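Local coordinates for protein probable arabinosyltransferase C (Mycobacterium tuberculosis, PDB 3PTY) that polymerises arabinose into cell-wall arabinan as a probable membrane arabinosyltransferase, this chain being its C-terminal extracellular, lectin-like carbohydrate-binding domain, at residues A[32-37]-A[274-279]; A[36-41]-A[333-338]; A[251-256]-A[337-342]. All coordinates share one frame; numbering follows the deposited sequence.

Interaction 1: residues A[32-37]-A[274-279]. With AFO (octyl alpha-D-arabinofuranoside), chain B.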
loop_
_atom_site.group_PDB
_atom_site.type_symbol
_atom_site.label_atom_id
_atom_site.label_comp_id
_atom_site.label_asym_id
_atom_site.label_seq_id
_atom_site.Cartn_x
_atom_site.Cartn_y
_atom_site.Cartn_z
ATOM N N GLY A 32 3.035 -18.844 -7.551
ATOM C CA GLY A 32 3.333 -18.147 -6.316
ATOM C C GLY A 32 2.176 -18.144 -5.337
ATOM O O GLY A 32 1.569 -19.176 -5.064
ATOM N N LEU A 33 1.873 -16.968 -4.807
ATOM C CA LEU A 33 0.850 -16.829 -3.779
ATOM C C LEU A 33 -0.569 -17.065 -4.314
ATOM O O LEU A 33 -1.494 -17.313 -3.545
ATOM C CB LEU A 33 0.959 -15.436 -3.152
ATOM C CG LEU A 33 0.160 -15.134 -1.888
ATOM C CD1 LEU A 33 0.496 -16.133 -0.787
ATOM C CD2 LEU A 33 0.455 -13.714 -1.445
ATOM N N ALA A 34 -0.744 -16.995 -5.632
ATOM C CA ALA A 34 -2.076 -17.149 -6.225
ATOM C C ALA A 34 -2.668 -18.537 -5.963
ATOM O O ALA A 34 -3.880 -18.734 -6.048
ATOM C CB ALA A 34 -2.036 -16.862 -7.733
ATOM N N GLU A 35 -1.811 -19.505 -5.662
ATOM C CA GLU A 35 -2.282 -20.856 -5.381
ATOM C C GLU A 35 -2.682 -21.012 -3.911
ATOM O O GLU A 35 -3.355 -21.971 -3.548
ATOM C CB GLU A 35 -1.196 -21.879 -5.740
ATOM C CG GLU A 35 -0.807 -21.866 -7.215
ATOM C CD GLU A 35 0.363 -22.787 -7.538
ATOM O OE1 GLU A 35 0.911 -22.669 -8.657
ATOM O OE2 GLU A 35 0.735 -23.624 -6.684
ATOM N N ASP A 36 -2.260 -20.075 -3.068
ATOM C CA ASP A 36 -2.501 -20.190 -1.624
ATOM C C ASP A 36 -3.605 -19.270 -1.105
ATOM O O ASP A 36 -4.156 -19.506 -0.030
ATOM C CB ASP A 36 -1.212 -19.943 -0.840
ATOM C CG ASP A 36 -0.223 -21.098 -0.966
ATOM O OD1 ASP A 36 -0.192 -21.751 -2.028
ATOM O OD2 ASP A 36 0.524 -21.357 -0.003
ATOM N N VAL A 37 -3.912 -18.209 -1.845
ATOM C CA VAL A 37 -5.045 -17.354 -1.484
ATOM C C VAL A 37 -6.322 -18.022 -1.980
ATOM O O VAL A 37 -6.446 -18.340 -3.161
ATOM C CB VAL A 37 -4.912 -15.926 -2.078
ATOM C CG1 VAL A 37 -6.162 -15.091 -1.785
ATOM C CG2 VAL A 37 -3.680 -15.228 -1.516
ATOM N N PRO A 274 3.302 -14.063 -9.925
ATOM C CA PRO A 274 3.995 -14.086 -11.217
ATOM C C PRO A 274 3.075 -14.422 -12.392
ATOM O O PRO A 274 3.397 -14.051 -13.517
ATOM C CB PRO A 274 5.033 -15.199 -11.025
ATOM C CG PRO A 274 4.407 -16.094 -9.989
ATOM C CD PRO A 274 3.818 -15.106 -9.021
ATOM N N CYS A 275 1.958 -15.107 -12.146
ATOM C CA CYS A 275 1.079 -15.525 -13.241
ATOM C C CYS A 275 -0.029 -14.518 -13.549
ATOM O O CYS A 275 -0.752 -14.675 -14.530
ATOM C CB CYS A 275 0.454 -16.901 -12.965
ATOM S SG CYS A 275 1.635 -18.280 -12.778
ATOM N N GLN A 276 -0.181 -13.496 -12.709
ATOM C CA GLN A 276 -1.198 -12.475 -12.965
ATOM C C GLN A 276 -0.692 -11.436 -13.955
ATOM O O GLN A 276 0.466 -11.040 -13.903
ATOM C CB GLN A 276 -1.637 -11.784 -11.671
ATOM C CG GLN A 276 -2.781 -12.499 -10.978
ATOM C CD GLN A 276 -2.413 -13.914 -10.614
ATOM O OE1 GLN A 276 -1.506 -14.140 -9.818
ATOM N NE2 GLN A 276 -3.108 -14.880 -11.202
ATOM N N ARG A 277 -1.573 -10.987 -14.840
ATOM C CA ARG A 277 -1.233 -9.980 -15.842
ATOM C C ARG A 277 -1.305 -8.584 -15.239
ATOM O O ARG A 277 -2.385 -8.114 -14.882
ATOM C CB ARG A 277 -2.206 -10.088 -17.021
ATOM C CG ARG A 277 -2.029 -9.050 -18.135
ATOM C CD ARG A 277 -3.158 -9.227 -19.167
ATOM N NE ARG A 277 -3.160 -8.214 -20.219
ATOM C CZ ARG A 277 -2.517 -8.339 -21.378
ATOM N NH1 ARG A 277 -1.793 -9.426 -21.626
ATOM N NH2 ARG A 277 -2.586 -7.373 -22.285
ATOM N N PRO A 278 -0.155 -7.903 -15.132
ATOM C CA PRO A 278 -0.156 -6.577 -14.508
ATOM C C PRO A 278 -0.750 -5.548 -15.451
ATOM O O PRO A 278 -0.390 -5.510 -16.625
ATOM C CB PRO A 278 1.339 -6.280 -14.286
ATOM C CG PRO A 278 2.057 -7.579 -14.561
ATOM C CD PRO A 278 1.196 -8.318 -15.536
ATOM N N PHE A 279 -1.660 -4.728 -14.944
ATOM C CA PHE A 279 -2.248 -3.678 -15.750
ATOM C C PHE A 279 -1.186 -2.621 -16.027
ATOM O O PHE A 279 -0.498 -2.172 -15.106
ATOM C CB PHE A 279 -3.442 -3.047 -15.033
ATOM C CG PHE A 279 -4.063 -1.915 -15.795
ATOM C CD1 PHE A 279 -4.879 -2.165 -16.890
ATOM C CD2 PHE A 279 -3.803 -0.602 -15.445
ATOM C CE1 PHE A 279 -5.444 -1.123 -17.610
ATOM C CE2 PHE A 279 -4.364 0.444 -16.160
ATOM C CZ PHE A 279 -5.188 0.179 -17.246
HETATM C C1 AFO B . 6.437 -6.987 -12.524
HETATM O O1 AFO B . 7.779 -6.819 -12.986
HETATM C C2 AFO B . 6.521 -7.711 -11.184
HETATM O O2 AFO B . 5.687 -7.103 -10.189
HETATM C C3 AFO B . 6.106 -9.143 -11.456
HETATM O O3 AFO B . 7.195 -9.995 -11.120
HETATM C C4 AFO B . 5.860 -9.212 -12.957
HETATM O O4 AFO B . 5.732 -7.858 -13.414
HETATM C C5 AFO B . 4.637 -10.046 -13.330
HETATM O O5 AFO B . 4.740 -10.459 -14.701
HETATM C "C1'" AFO B . 7.877 -6.234 -14.282
HETATM C "C2'" AFO B . 9.322 -6.389 -14.743
HETATM C "C3'" AFO B . 9.699 -5.385 -15.829
HETATM C "C4'" AFO B . 11.058 -5.761 -16.409
HETATM C "C5'" AFO B . 11.866 -6.606 -15.429
HETATM C "C6'" AFO B . 12.469 -5.783 -14.293
HETATM C "C7'" AFO B . 13.069 -6.692 -13.224
HETATM C "C8'" AFO B . 13.754 -5.890 -12.140
#
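Gln276 reaches across to Ala34, and Pro274 packs on Gly32, where the 3-10 turn 33-35, coming after helix 18-28, meets the loop that enters strand 277-278. In this beta-sandwich, carbohydrate-binding domain, residues 32-37 lead into strand 37-40 of the mixed sheet, and 277-278 is an outermost strand of the same sheet. The disulfide Cys275-Cys31 ties the same two places together covalently, one residue from Gly32, so the small noncovalent contact lies right beside a crosslink.

From CB the side chain of Gln276 runs to CG and then bends (chi2 60°), which swings its end back toward Ala34. Gln276 CD comes within 4.1 Å of Ala34 CB. Gln276 OE1 approaches the same methyl more closely, 3.5 Å from Ala34 CB, while Gln276 NE2 stands 4.1 Å from it. The amide nitrogen has its polar partners outside the two segments. A long amide suits this place because it can touch a methyl while its NH2 donates to two acceptors, Gln254 OE1 and Gly258 O, and alanine leaves room for it.

A positive phi (54°) favours glycine at Gly32, and a CB there would crowd the CD of Pro274. Inside the turn, Leu33 O accepts from both Asp36 N and Val37 N. The Pro274 ring touches both this turn and Gly19 of the second subunit. Further on, Pro278 borders a bound octyl arabinofuranoside, its CG 3.8 Å from C5 of the sugar. On the Gly32 side, Pro274 CG lies 3.9 Å from Gly32 N.

Interaction 2: residues A[36-41]-A[333-338]; sequences DVLVEL and DDWFRD. With AFO (octyl alpha-D-arabinofuranoside), chain C.
Leu38 and Trp335 meet at an angle, with the leucine methyl CD1 arriving at the rim of the indole and near its plane. Leu38 CD1 sits 3.5 Å from Trp335 CH2 and 3.8 Å from Trp335 CZ3, so the six-membered end of the ring is what touches. In both residues CG lies opposite the carbonyl carbon (chi1 -60° in Leu38, -56° in Trp335), which lets the leucine reach out from its strand and the indole come back to meet it. Leucine offers a terminal methyl far enough from the strand to reach the indole rim, and Trp335 also lies on Tyr330 of strand 322-331.

Asp36 and Asp333 cross at about a right angle, their carboxylate planes turned 26° apart. Lys29 forms a salt bridge with Asp36 OD1.

Strand 37-40 is antiparallel to strand 322-331 in the mixed sheet of the beta-sandwich, and residues 333-338 lie in the loop between 322-331 and 341-347. That loop contains a type I turn from Asp334 to Arg337. Asp334 also makes an Asx turn, its OD1 taking the backbone N-H of Phe336, with Phe336 N 3.1 Å away and above the carboxylate plane.

Asp333 and Arg337 of this loop belong to the pocket of an octyl arabinofuranoside. Asp333 CB is 3.5 Å from the terminal C8' of the alkyl chain, and Arg337, bent at chi2 and chi3, brings NH2 to 3.4 Å from C3' at its guanidinium edge.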
loop_
_atom_site.group_PDB
_atom_site.type_symbol
_atom_site.label_atom_id
_atom_site.label_comp_id
_atom_site.label_asym_id
_atom_site.label_seq_id
_atom_site.Cartn_x
_atom_site.Cartn_y
_atom_site.Cartn_z
ATOM N N ASP A 36 -2.260 -20.075 -3.068
ATOM C CA ASP A 36 -2.501 -20.190 -1.624
ATOM C C ASP A 36 -3.605 -19.270 -1.105
ATOM O O ASP A 36 -4.156 -19.506 -0.030
ATOM C CB ASP A 36 -1.212 -19.943 -0.840
ATOM C CG ASP A 36 -0.223 -21.098 -0.966
ATOM O OD1 ASP A 36 -0.192 -21.751 -2.028
ATOM O OD2 ASP A 36 0.524 -21.357 -0.003
ATOM N N VAL A 37 -3.912 -18.209 -1.845
ATOM C CA VAL A 37 -5.045 -17.354 -1.484
ATOM C C VAL A 37 -6.322 -18.022 -1.980
ATOM O O VAL A 37 -6.446 -18.340 -3.161
ATOM C CB VAL A 37 -4.912 -15.926 -2.078
ATOM C CG1 VAL A 37 -6.162 -15.091 -1.785
ATOM C CG2 VAL A 37 -3.680 -15.228 -1.516
ATOM N N LEU A 38 -7.259 -18.263 -1.068
ATOM C CA LEU A 38 -8.536 -18.875 -1.414
ATOM C C LEU A 38 -9.621 -17.804 -1.435
ATOM O O LEU A 38 -9.798 -17.077 -0.462
ATOM C CB LEU A 38 -8.889 -19.976 -0.406
ATOM C CG LEU A 38 -7.882 -21.127 -0.317
ATOM C CD1 LEU A 38 -8.396 -22.252 0.581
ATOM C CD2 LEU A 38 -7.585 -21.653 -1.703
ATOM N N VAL A 39 -10.349 -17.718 -2.542
ATOM C CA VAL A 39 -11.252 -16.594 -2.771
ATOM C C VAL A 39 -12.701 -17.048 -2.699
ATOM O O VAL A 39 -13.069 -18.063 -3.289
ATOM C CB VAL A 39 -10.998 -15.966 -4.152
ATOM C CG1 VAL A 39 -12.020 -14.871 -4.444
ATOM C CG2 VAL A 39 -9.568 -15.425 -4.230
ATOM N N GLU A 40 -13.514 -16.282 -1.979
ATOM C CA GLU A 40 -14.923 -16.592 -1.796
ATOM C C GLU A 40 -15.762 -15.553 -2.526
ATOM O O GLU A 40 -16.154 -14.543 -1.943
ATOM C CB GLU A 40 -15.263 -16.592 -0.298
ATOM C CG GLU A 40 -16.728 -16.819 0.002
ATOM C CD GLU A 40 -17.065 -16.668 1.483
ATOM O OE1 GLU A 40 -16.337 -15.952 2.211
ATOM O OE2 GLU A 40 -18.075 -17.266 1.905
ATOM N N LEU A 41 -16.025 -15.794 -3.807
ATOM C CA LEU A 41 -16.743 -14.827 -4.637
ATOM C C LEU A 41 -18.216 -14.695 -4.267
ATOM O O LEU A 41 -18.821 -13.640 -4.463
ATOM C CB LEU A 41 -16.651 -15.213 -6.116
ATOM C CG LEU A 41 -15.324 -14.936 -6.823
ATOM C CD1 LEU A 41 -15.446 -15.302 -8.297
ATOM C CD2 LEU A 41 -14.952 -13.476 -6.664
ATOM N N ASP A 333 -2.410 -21.149 4.110
ATOM C CA ASP A 333 -1.302 -21.417 5.039
ATOM C C ASP A 333 -1.509 -20.892 6.462
ATOM O O ASP A 333 -0.849 -21.349 7.396
ATOM C CB ASP A 333 -0.004 -20.834 4.488
ATOM C CG ASP A 333 0.277 -21.289 3.073
ATOM O OD1 ASP A 333 -0.117 -20.566 2.132
ATOM O OD2 ASP A 333 0.869 -22.377 2.910
ATOM N N ASP A 334 -2.403 -19.921 6.623
ATOM C CA ASP A 334 -2.672 -19.349 7.934
ATOM C C ASP A 334 -4.013 -18.655 7.889
ATOM O O ASP A 334 -4.099 -17.520 7.440
ATOM C CB ASP A 334 -1.573 -18.345 8.325
ATOM C CG ASP A 334 -1.774 -17.762 9.723
ATOM O OD1 ASP A 334 -2.844 -18.002 10.360
ATOM O OD2 ASP A 334 -0.852 -17.055 10.188
ATOM N N TRP A 335 -5.054 -19.332 8.371
ATOM C CA TRP A 335 -6.422 -18.852 8.215
ATOM C C TRP A 335 -6.688 -17.587 9.006
ATOM O O TRP A 335 -7.725 -16.951 8.831
ATOM C CB TRP A 335 -7.432 -19.926 8.648
ATOM C CG TRP A 335 -7.303 -21.240 7.935
ATOM C CD1 TRP A 335 -6.885 -22.426 8.475
ATOM C CD2 TRP A 335 -7.612 -21.514 6.558
ATOM N NE1 TRP A 335 -6.907 -23.413 7.520
ATOM C CE2 TRP A 335 -7.349 -22.881 6.337
ATOM C CE3 TRP A 335 -8.080 -20.739 5.498
ATOM C CZ2 TRP A 335 -7.536 -23.488 5.094
ATOM C CZ3 TRP A 335 -8.268 -21.343 4.264
ATOM C CH2 TRP A 335 -7.997 -22.704 4.075
ATOM N N PHE A 336 -5.767 -17.232 9.895
ATOM C CA PHE A 336 -5.938 -16.055 10.735
ATOM C C PHE A 336 -5.068 -14.886 10.265
ATOM O O PHE A 336 -5.022 -13.845 10.909
ATOM C CB PHE A 336 -5.621 -16.371 12.206
ATOM C CG PHE A 336 -6.551 -17.386 12.832
ATOM C CD1 PHE A 336 -6.235 -17.976 14.047
ATOM C CD2 PHE A 336 -7.733 -17.748 12.206
ATOM C CE1 PHE A 336 -7.087 -18.907 14.632
ATOM C CE2 PHE A 336 -8.589 -18.680 12.773
ATOM C CZ PHE A 336 -8.265 -19.261 13.990
ATOM N N ARG A 337 -4.377 -15.062 9.149
ATOM C CA ARG A 337 -3.504 -14.009 8.630
ATOM C C ARG A 337 -4.258 -13.043 7.706
ATOM O O ARG A 337 -4.933 -13.472 6.769
ATOM C CB ARG A 337 -2.309 -14.640 7.896
ATOM C CG ARG A 337 -1.554 -13.687 6.982
ATOM C CD ARG A 337 -0.781 -12.671 7.771
ATOM N NE ARG A 337 0.342 -13.295 8.457
ATOM C CZ ARG A 337 1.205 -12.639 9.219
ATOM N NH1 ARG A 337 1.081 -11.326 9.390
ATOM N NH2 ARG A 337 2.189 -13.298 9.807
ATOM N N ASP A 338 -4.155 -11.745 7.985
ATOM C CA ASP A 338 -4.629 -10.719 7.053
ATOM C C ASP A 338 -3.560 -10.563 5.960
ATOM O O ASP A 338 -2.638 -9.762 6.086
ATOM C CB ASP A 338 -4.865 -9.389 7.791
ATOM C CG ASP A 338 -5.669 -8.384 6.961
ATOM O OD1 ASP A 338 -6.101 -8.727 5.842
ATOM O OD2 ASP A 338 -5.864 -7.246 7.429
HETATM C C1 AFO C . 6.317 -12.404 7.303
HETATM O O1 AFO C . 5.708 -13.687 7.465
HETATM C C2 AFO C . 6.599 -12.236 5.814
HETATM O O2 AFO C . 6.188 -10.951 5.328
HETATM C C3 AFO C . 8.091 -12.441 5.645
HETATM O O3 AFO C . 8.294 -13.553 4.780
HETATM C C4 AFO C . 8.609 -12.786 7.034
HETATM O O4 AFO C . 7.588 -12.392 7.962
HETATM C C5 AFO C . 9.946 -12.125 7.361
HETATM O O5 AFO C . 10.585 -12.842 8.428
HETATM C "C1'" AFO C . 5.461 -14.044 8.822
HETATM C "C2'" AFO C . 5.091 -15.522 8.843
HETATM C "C3'" AFO C . 4.308 -15.911 10.095
HETATM C "C4'" AFO C . 4.195 -17.429 10.165
HETATM C "C5'" AFO C . 4.359 -18.063 8.787
HETATM C "C6'" AFO C . 3.117 -17.912 7.913
HETATM C "C7'" AFO C . 3.405 -18.354 6.481
HETATM C "C8'" AFO C . 2.158 -18.301 5.627
#

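Interaction 3: residues A[251-256]-A[337-342]; sequences RTLQNV and RDWGAL. With AFO (octyl alpha-D-arabinofuranoside), chain C.
Leu253 makes the apolar contacts that join helix 253-257 to the start of strand 341-347. Its CD1 lies 4.0 Å from Leu342 CD2, and the two leucines approach at a slant. Each has CG opposite its own backbone N (chi1 -175° in Leu253, 173° in Leu342), which brings their branched ends together across the helix-strand junction. The same Leu253 CD1 is 4.4 Å from Trp339 CH2, a looser approach to the benzene end of the indole. Leucine fits here because its two methyls can meet several neighbours: Leu342 also packs on Val39 and Val327.

Leu253, from the short helix that directly follows edge strand 251-252, packs against side chains of the mixed sheet of the beta-sandwich, Val37 and Val39 as well as Leu342. The indole is held by a hydrogen bond as well, between Trp339 NE1 and Ser329 OG, and its ring also packs on Trp267 of the second subunit.

Hydrogen bonds within segment 251-256 fix the start of the helix. Thr252 is its N-cap, with OG1 accepting from Asn255 N at 3.0 Å; a threonine hydroxyl is well placed to take an N-H of the first turn that has no carbonyl partner in the helix. Asn255 OD1 is in turn gripped side-on by Arg251, at 2.7 Å from NE and 2.6 Å from NH2, both near the guanidinium plane.

Backbone constraint explains Gly340, whose angles would jam a CB against the preceding carbonyl. Just beyond it, Ala341 N stands 3.7 Å above the plane of the Trp339 ring, offset toward the rim.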
loop_
_atom_site.group_PDB
_atom_site.type_symbol
_atom_site.label_atom_id
_atom_site.label_comp_id
_atom_site.label_asym_id
_atom_site.label_seq_id
_atom_site.Cartn_x
_atom_site.Cartn_y
_atom_site.Cartn_z
ATOM N N ARG A 251 -12.334 -20.912 -4.243
ATOM C CA ARG A 251 -11.482 -21.378 -5.342
ATOM C C ARG A 251 -10.177 -20.615 -5.182
ATOM O O ARG A 251 -10.164 -19.548 -4.578
ATOM C CB ARG A 251 -12.103 -21.028 -6.697
ATOM C CG ARG A 251 -13.427 -21.739 -6.998
ATOM C CD ARG A 251 -14.289 -20.916 -7.968
ATOM N NE ARG A 251 -13.650 -20.739 -9.273
ATOM C CZ ARG A 251 -13.996 -19.809 -10.162
ATOM N NH1 ARG A 251 -14.976 -18.955 -9.898
ATOM N NH2 ARG A 251 -13.358 -19.729 -11.323
ATOM N N THR A 252 -9.076 -21.139 -5.705
ATOM C CA THR A 252 -7.813 -20.416 -5.578
ATOM C C THR A 252 -7.884 -19.109 -6.353
ATOM O O THR A 252 -8.607 -18.999 -7.343
ATOM C CB THR A 252 -6.631 -21.219 -6.124
ATOM O OG1 THR A 252 -6.802 -21.383 -7.534
ATOM C CG2 THR A 252 -6.535 -22.594 -5.441
ATOM N N LEU A 253 -7.128 -18.114 -5.907
ATOM C CA LEU A 253 -7.066 -16.849 -6.624
ATOM C C LEU A 253 -6.611 -17.087 -8.069
ATOM O O LEU A 253 -7.095 -16.437 -8.999
ATOM C CB LEU A 253 -6.124 -15.884 -5.904
ATOM C CG LEU A 253 -5.993 -14.455 -6.433
ATOM C CD1 LEU A 253 -5.637 -13.480 -5.293
ATOM C CD2 LEU A 253 -4.965 -14.382 -7.557
ATOM N N GLN A 254 -5.697 -18.033 -8.262
ATOM C CA GLN A 254 -5.238 -18.360 -9.614
ATOM C C GLN A 254 -6.402 -18.818 -10.487
ATOM O O GLN A 254 -6.511 -18.440 -11.653
ATOM C CB GLN A 254 -4.155 -19.439 -9.584
ATOM C CG GLN A 254 -3.584 -19.764 -10.967
ATOM C CD GLN A 254 -2.971 -18.546 -11.622
ATOM O OE1 GLN A 254 -2.384 -17.705 -10.949
ATOM N NE2 GLN A 254 -3.109 -18.441 -12.941
ATOM N N ASN A 255 -7.272 -19.644 -9.923
ATOM C CA ASN A 255 -8.425 -20.135 -10.669
ATOM C C ASN A 255 -9.460 -19.042 -10.909
ATOM O O ASN A 255 -10.125 -19.024 -11.941
ATOM C CB ASN A 255 -9.069 -21.323 -9.947
ATOM C CG ASN A 255 -10.290 -21.859 -10.679
ATOM O OD1 ASN A 255 -11.373 -21.272 -10.627
ATOM N ND2 ASN A 255 -10.120 -22.987 -11.360
ATOM N N VAL A 256 -9.595 -18.129 -9.949
ATOM C CA VAL A 256 -10.588 -17.070 -10.053
ATOM C C VAL A 256 -10.132 -15.947 -10.980
ATOM O O VAL A 256 -10.879 -15.506 -11.851
ATOM C CB VAL A 256 -10.910 -16.476 -8.660
ATOM C CG1 VAL A 256 -11.637 -15.147 -8.804
ATOM C CG2 VAL A 256 -11.743 -17.459 -7.860
ATOM N N ARG A 337 -4.377 -15.062 9.149
ATOM C CA ARG A 337 -3.504 -14.009 8.630
ATOM C C ARG A 337 -4.258 -13.043 7.706
ATOM O O ARG A 337 -4.933 -13.472 6.769
ATOM C CB ARG A 337 -2.309 -14.640 7.896
ATOM C CG ARG A 337 -1.554 -13.687 6.982
ATOM C CD ARG A 337 -0.781 -12.671 7.771
ATOM N NE ARG A 337 0.342 -13.295 8.457
ATOM C CZ ARG A 337 1.205 -12.639 9.219
ATOM N NH1 ARG A 337 1.081 -11.326 9.390
ATOM N NH2 ARG A 337 2.189 -13.298 9.807
ATOM N N ASP A 338 -4.155 -11.745 7.985
ATOM C CA ASP A 338 -4.629 -10.719 7.053
ATOM C C ASP A 338 -3.560 -10.563 5.960
ATOM O O ASP A 338 -2.638 -9.762 6.086
ATOM C CB ASP A 338 -4.865 -9.389 7.791
ATOM C CG ASP A 338 -5.669 -8.384 6.961
ATOM O OD1 ASP A 338 -6.101 -8.727 5.842
ATOM O OD2 ASP A 338 -5.864 -7.246 7.429
ATOM N N TRP A 339 -3.665 -11.355 4.899
ATOM C CA TRP A 339 -2.595 -11.416 3.899
ATOM C C TRP A 339 -2.523 -10.164 3.029
ATOM O O TRP A 339 -1.461 -9.829 2.499
ATOM C CB TRP A 339 -2.757 -12.649 2.999
ATOM C CG TRP A 339 -3.941 -12.561 2.076
ATOM C CD1 TRP A 339 -5.216 -13.003 2.324
ATOM C CD2 TRP A 339 -3.964 -11.986 0.763
ATOM N NE1 TRP A 339 -6.023 -12.736 1.248
ATOM C CE2 TRP A 339 -5.283 -12.114 0.277
ATOM C CE3 TRP A 339 -2.999 -11.373 -0.043
ATOM C CZ2 TRP A 339 -5.658 -11.650 -0.981
ATOM C CZ3 TRP A 339 -3.380 -10.911 -1.301
ATOM C CH2 TRP A 339 -4.692 -11.056 -1.755
ATOM N N GLY A 340 -3.662 -9.495 2.881
ATOM C CA GLY A 340 -3.837 -8.444 1.885
ATOM C C GLY A 340 -5.256 -8.563 1.363
ATOM O O GLY A 340 -6.095 -9.180 2.018
ATOM N N ALA A 341 -5.533 -8.002 0.191
ATOM C CA ALA A 341 -6.900 -7.986 -0.319
ATOM C C ALA A 341 -6.945 -8.170 -1.827
ATOM O O ALA A 341 -6.109 -7.638 -2.552
ATOM C CB ALA A 341 -7.594 -6.669 0.061
ATOM N N LEU A 342 -7.927 -8.932 -2.289
ATOM C CA LEU A 342 -8.249 -8.984 -3.708
ATOM C C LEU A 342 -9.521 -8.174 -3.901
ATOM O O LEU A 342 -10.475 -8.347 -3.150
ATOM C CB LEU A 342 -8.495 -10.429 -4.144
ATOM C CG LEU A 342 -9.004 -10.612 -5.577
ATOM C CD1 LEU A 342 -7.971 -10.104 -6.569
ATOM C CD2 LEU A 342 -9.340 -12.079 -5.856
HETATM C C1 AFO C . 6.317 -12.404 7.303
HETATM O O1 AFO C . 5.708 -13.687 7.465
HETATM C C2 AFO C . 6.599 -12.236 5.814
HETATM O O2 AFO C . 6.188 -10.951 5.328
HETATM C C3 AFO C . 8.091 -12.441 5.645
HETATM O O3 AFO C . 8.294 -13.553 4.780
HETATM C C4 AFO C . 8.609 -12.786 7.034
HETATM O O4 AFO C . 7.588 -12.392 7.962
HETATM C C5 AFO C . 9.946 -12.125 7.361
HETATM O O5 AFO C . 10.585 -12.842 8.428
HETATM C "C1'" AFO C . 5.461 -14.044 8.822
HETATM C "C2'" AFO C . 5.091 -15.522 8.843
HETATM C "C3'" AFO C . 4.308 -15.911 10.095
HETATM C "C4'" AFO C . 4.195 -17.429 10.165
HETATM C "C5'" AFO C . 4.359 -18.063 8.787
HETATM C "C6'" AFO C . 3.117 -17.912 7.913
HETATM C "C7'" AFO C . 3.405 -18.354 6.481
HETATM C "C8'" AFO C . 2.158 -18.301 5.627
#

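Residues 32-41, which run from a 3-10 turn into strand 37-40, supply one side of interactions 1 and 2. These two share Asp36 and Val37, though their centres are 14 Å apart. Interaction 3 lies 9 Å from interaction 1 and 6 Å from interaction 2, centre to centre. Its Leu253 N is 2.8 Å from Val37 O, and its Arg251 O is 2.7 Å from Val39 N: two probable backbone hydrogen bonds, joining the helix's first residue and strand 251-252 to strand 37-40. Gln254 OE1 stands 2.9 Å from Gln276 NE2 of interaction 1. Interactions 2 and 3 share Arg337 beside one octyl arabinofuranoside; Pro278 of interaction 1 touches another. Both sugar sites involve Asn22 and Trp267 from different subunits, so they lie at the dimer interface.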